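Beta-lactamase (PDB 6NHS) probably hydrolyses the amide bond of beta-lactam antibiotics as a class D serine beta-lactamase, an enzyme akin to the penicillin-binding transpeptidases. Local coordinates at residues Val135-Gly143 against Pro156-Phe167. Sequence-based numbering, arbitrary orientation.
Sequences VGYGNLQIG and PLQITPKQQIEF. With EDO (1,2-ethanediol), chain F.
Asn-139, in the type II' turn Tyr-137 to Leu-140, meets the extended loop Leu-157 to Ile-159 through its backbone, N giving a 2.8 Å bond to Gln-158 O. Its amide adds two more bonds: ND2 points almost straight (177°) at O of Pro-156, the residue before that loop, 3.0 Å away and in the amide plane, while OD1 takes Gln-158 N from above its carbonyl plane. With CG tucked between backbone N and carbonyl carbon (chi1 72°), the amide is folded back over Pro-156 to Gln-158, and its two bonds fix its rotation.

The apolar half gathers round Tyr-137. Ile-159 CD1 sits over one face of its ring, 3.8 Å from the centroid. The CE2 edge of the Tyr-137 ring points into the face of Phe-167, a T-shaped pair with planes at 82°, and Leu-157 CD2 packs against Tyr-137 CE1. At the hydroxyl end of the ring, in its plane, water 1 accepts from Tyr-137 OH (2.6 Å) and donates to Gln-164 OE1; Gln-164 NE2 bonds Thr-64 OG1, within what is probably the SxxK motif, Ser-63 to Lys-66.

The contact thus joins the Schellman-ended helix 125-135 to helix 161-172, capped by the Thr-160/Gln-163 box, with Phe-65 and Phe-68 of helix 65-76 against Tyr-137 and Trp-216 of strand 213-223 against Ile-159.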
loop_
_atom_site.group_PDB
_atom_site.type_symbol
_atom_site.label_atom_id
_atom_site.label_comp_id
_atom_site.label_asym_id
_atom_site.label_seq_id
_atom_site.Cartn_x
_atom_site.Cartn_y
_atom_site.Cartn_z
ATOM N N VAL A 135 -11.143 8.850 7.366
ATOM C CA VAL A 135 -10.267 7.714 7.649
ATOM C C VAL A 135 -9.055 8.146 8.468
ATOM O O VAL A 135 -8.496 7.348 9.236
ATOM C CB VAL A 135 -9.852 7.045 6.320
ATOM C CG1 VAL A 135 -8.746 6.016 6.531
ATOM C CG2 VAL A 135 -11.062 6.394 5.659
ATOM N N GLY A 136 -8.634 9.398 8.334
ATOM C CA GLY A 136 -7.408 9.835 8.972
ATOM C C GLY A 136 -6.162 9.350 8.265
ATOM O O GLY A 136 -5.196 8.957 8.925
ATOM N N TYR A 137 -6.149 9.385 6.929
ATOM C CA TYR A 137 -5.090 8.742 6.154
ATOM C C TYR A 137 -3.868 9.652 6.056
ATOM O O TYR A 137 -3.948 10.738 5.474
ATOM C CB TYR A 137 -5.598 8.388 4.755
ATOM C CG TYR A 137 -4.590 7.611 3.933
ATOM C CD1 TYR A 137 -3.655 8.270 3.144
ATOM C CD2 TYR A 137 -4.562 6.224 3.964
ATOM C CE1 TYR A 137 -2.721 7.571 2.397
ATOM C CE2 TYR A 137 -3.627 5.508 3.214
ATOM C CZ TYR A 137 -2.716 6.197 2.425
ATOM O OH TYR A 137 -1.778 5.513 1.680
ATOM N N GLY A 138 -2.734 9.198 6.594
ATOM C CA GLY A 138 -1.478 9.919 6.411
ATOM C C GLY A 138 -1.526 11.335 6.956
ATOM O O GLY A 138 -2.109 11.601 8.014
ATOM N N ASN A 139 -0.906 12.269 6.223
ATOM C CA ASN A 139 -0.885 13.677 6.617
ATOM C C ASN A 139 -2.111 14.448 6.136
ATOM O O ASN A 139 -2.132 15.679 6.245
ATOM C CB ASN A 139 0.402 14.361 6.126
ATOM C CG ASN A 139 0.429 14.590 4.608
ATOM O OD1 ASN A 139 -0.438 14.128 3.879
ATOM N ND2 ASN A 139 1.449 15.299 4.137
ATOM N N LEU A 140 -3.116 13.756 5.589
ATOM C CA LEU A 140 -4.450 14.297 5.329
ATOM C C LEU A 140 -4.483 15.375 4.249
ATOM O O LEU A 140 -5.470 16.108 4.150
ATOM C CB LEU A 140 -5.084 14.863 6.610
ATOM C CG LEU A 140 -5.018 14.020 7.884
ATOM C CD1 LEU A 140 -5.642 14.792 9.042
ATOM C CD2 LEU A 140 -5.719 12.701 7.681
ATOM N N GLN A 141 -3.438 15.506 3.433
ATOM C CA GLN A 141 -3.330 16.606 2.478
ATOM C C GLN A 141 -3.330 16.052 1.060
ATOM O O GLN A 141 -2.453 15.263 0.699
ATOM C CB GLN A 141 -2.062 17.420 2.734
ATOM C CG GLN A 141 -2.028 18.078 4.101
ATOM C CD GLN A 141 -0.631 18.504 4.498
ATOM O OE1 GLN A 141 0.034 19.243 3.769
ATOM N NE2 GLN A 141 -0.171 18.030 5.659
ATOM N N ILE A 142 -4.312 16.458 0.258
ATOM C CA ILE A 142 -4.372 16.036 -1.136
ATOM C C ILE A 142 -4.156 17.206 -2.089
ATOM O O ILE A 142 -4.300 17.044 -3.304
ATOM C CB ILE A 142 -5.691 15.303 -1.451
ATOM C CG1 ILE A 142 -6.875 16.275 -1.452
ATOM C CG2 ILE A 142 -5.922 14.161 -0.459
ATOM C CD1 ILE A 142 -8.169 15.649 -1.959
ATOM N N GLY A 143 -3.818 18.384 -1.569
ATOM C CA GLY A 143 -3.535 19.519 -2.423
ATOM C C GLY A 143 -4.789 20.151 -3.005
ATOM O O GLY A 143 -5.890 20.062 -2.453
ATOM N N PRO A 156 0.916 16.733 -2.258
ATOM C CA PRO A 156 1.527 16.818 -0.927
ATOM C C PRO A 156 1.210 15.667 0.028
ATOM O O PRO A 156 1.659 15.726 1.170
ATOM C CB PRO A 156 0.947 18.125 -0.379
ATOM C CG PRO A 156 -0.417 18.191 -0.984
ATOM C CD PRO A 156 -0.301 17.562 -2.359
ATOM N N LEU A 157 0.464 14.654 -0.406
ATOM C CA LEU A 157 0.104 13.567 0.500
ATOM C C LEU A 157 1.338 12.766 0.899
ATOM O O LEU A 157 2.126 12.349 0.044
ATOM C CB LEU A 157 -0.926 12.638 -0.145
ATOM C CG LEU A 157 -1.428 11.506 0.759
ATOM C CD1 LEU A 157 -2.111 12.096 1.999
ATOM C CD2 LEU A 157 -2.382 10.569 0.005
ATOM N N GLN A 158 1.511 12.560 2.204
ATOM C CA GLN A 158 2.569 11.698 2.715
ATOM C C GLN A 158 2.007 10.849 3.850
ATOM O O GLN A 158 0.945 11.143 4.406
ATOM C CB GLN A 158 3.782 12.509 3.187
ATOM C CG GLN A 158 4.447 13.342 2.088
ATOM C CD GLN A 158 5.680 14.070 2.586
ATOM O OE1 GLN A 158 6.594 13.460 3.123
ATOM N NE2 GLN A 158 5.704 15.384 2.418
ATOM N N ILE A 159 2.731 9.781 4.186
ATOM C CA ILE A 159 2.289 8.858 5.224
ATOM C C ILE A 159 3.515 8.206 5.854
ATOM O O ILE A 159 4.525 7.965 5.186
ATOM C CB ILE A 159 1.303 7.809 4.645
ATOM C CG1 ILE A 159 0.641 6.995 5.755
ATOM C CG2 ILE A 159 2.008 6.880 3.636
ATOM C CD1 ILE A 159 -0.547 6.207 5.279
ATOM N N THR A 160 3.432 7.945 7.173
ATOM C CA THR A 160 4.488 7.228 7.874
ATOM C C THR A 160 4.204 5.731 7.862
ATOM O O THR A 160 3.064 5.306 7.667
ATOM C CB THR A 160 4.596 7.713 9.322
ATOM O OG1 THR A 160 3.524 7.148 10.086
ATOM C CG2 THR A 160 4.537 9.251 9.406
ATOM N N PRO A 161 5.221 4.895 8.072
ATOM C CA PRO A 161 4.943 3.451 8.198
ATOM C C PRO A 161 3.978 3.128 9.331
ATOM O O PRO A 161 3.104 2.268 9.163
ATOM C CB PRO A 161 6.335 2.846 8.431
ATOM C CG PRO A 161 7.281 3.821 7.799
ATOM C CD PRO A 161 6.665 5.186 8.028
ATOM N N LYS A 162 4.106 3.810 10.478
ATOM C CA LYS A 162 3.139 3.646 11.565
ATOM C C LYS A 162 1.713 3.929 11.102
ATOM O O LYS A 162 0.779 3.212 11.477
ATOM C CB LYS A 162 3.495 4.564 12.740
ATOM C CG LYS A 162 4.519 3.996 13.695
ATOM C CD LYS A 162 4.780 4.953 14.846
ATOM C CE LYS A 162 5.556 4.279 15.949
ATOM N NZ LYS A 162 5.885 5.237 17.031
ATOM N N GLN A 163 1.525 4.983 10.300
ATOM C CA GLN A 163 0.186 5.327 9.822
ATOM C C GLN A 163 -0.322 4.333 8.782
ATOM O O GLN A 163 -1.538 4.123 8.671
ATOM C CB GLN A 163 0.183 6.756 9.269
ATOM C CG GLN A 163 0.358 7.838 10.363
ATOM C CD GLN A 163 0.729 9.194 9.793
ATOM O OE1 GLN A 163 1.054 9.317 8.609
ATOM N NE2 GLN A 163 0.684 10.224 10.635
ATOM N N GLN A 164 0.575 3.711 8.012
ATOM C CA GLN A 164 0.146 2.602 7.162
ATOM C C GLN A 164 -0.440 1.481 8.009
ATOM O O GLN A 164 -1.514 0.950 7.702
ATOM C CB GLN A 164 1.317 2.095 6.317
ATOM C CG GLN A 164 1.873 3.126 5.326
ATOM C CD GLN A 164 1.269 2.999 3.942
ATOM O OE1 GLN A 164 0.146 2.518 3.781
ATOM N NE2 GLN A 164 2.017 3.435 2.927
ATOM N N ILE A 165 0.255 1.123 9.094
ATOM C CA ILE A 165 -0.226 0.087 10.008
ATOM C C ILE A 165 -1.589 0.469 10.577
ATOM O O ILE A 165 -2.536 -0.326 10.556
ATOM C CB ILE A 165 0.798 -0.147 11.135
ATOM C CG1 ILE A 165 2.135 -0.625 10.567
ATOM C CG2 ILE A 165 0.258 -1.142 12.152
ATOM C CD1 ILE A 165 2.094 -2.026 10.060
ATOM N N GLU A 166 -1.700 1.691 11.107
ATOM C CA GLU A 166 -2.957 2.122 11.715
ATOM C C GLU A 166 -4.108 2.035 10.721
ATOM O O GLU A 166 -5.189 1.535 11.052
ATOM C CB GLU A 166 -2.807 3.548 12.258
ATOM C CG GLU A 166 -4.116 4.262 12.525
ATOM C CD GLU A 166 -4.726 3.924 13.867
ATOM O OE1 GLU A 166 -4.477 2.813 14.388
ATOM O OE2 GLU A 166 -5.455 4.784 14.407
ATOM N N PHE A 167 -3.879 2.493 9.488
ATOM C CA PHE A 167 -4.903 2.426 8.452
ATOM C C PHE A 167 -5.309 0.979 8.171
ATOM O O PHE A 167 -6.500 0.650 8.144
ATOM C CB PHE A 167 -4.382 3.137 7.191
ATOM C CG PHE A 167 -5.127 2.789 5.925
ATOM C CD1 PHE A 167 -6.488 3.025 5.809
ATOM C CD2 PHE A 167 -4.455 2.247 4.838
ATOM C CE1 PHE A 167 -7.168 2.704 4.646
ATOM C CE2 PHE A 167 -5.130 1.924 3.674
ATOM C CZ PHE A 167 -6.486 2.162 3.578
HETATM C C1 EDO F . -4.858 19.820 1.744
HETATM O O1 EDO F . -3.676 19.782 0.932
HETATM C C2 EDO F . -6.047 19.256 0.970
HETATM O O2 EDO F . -6.582 18.123 1.668
HETATM O O HOH W 1 -1.801 2.925 1.888
HETATM O O HOH W 2 -3.094 6.520 8.135
#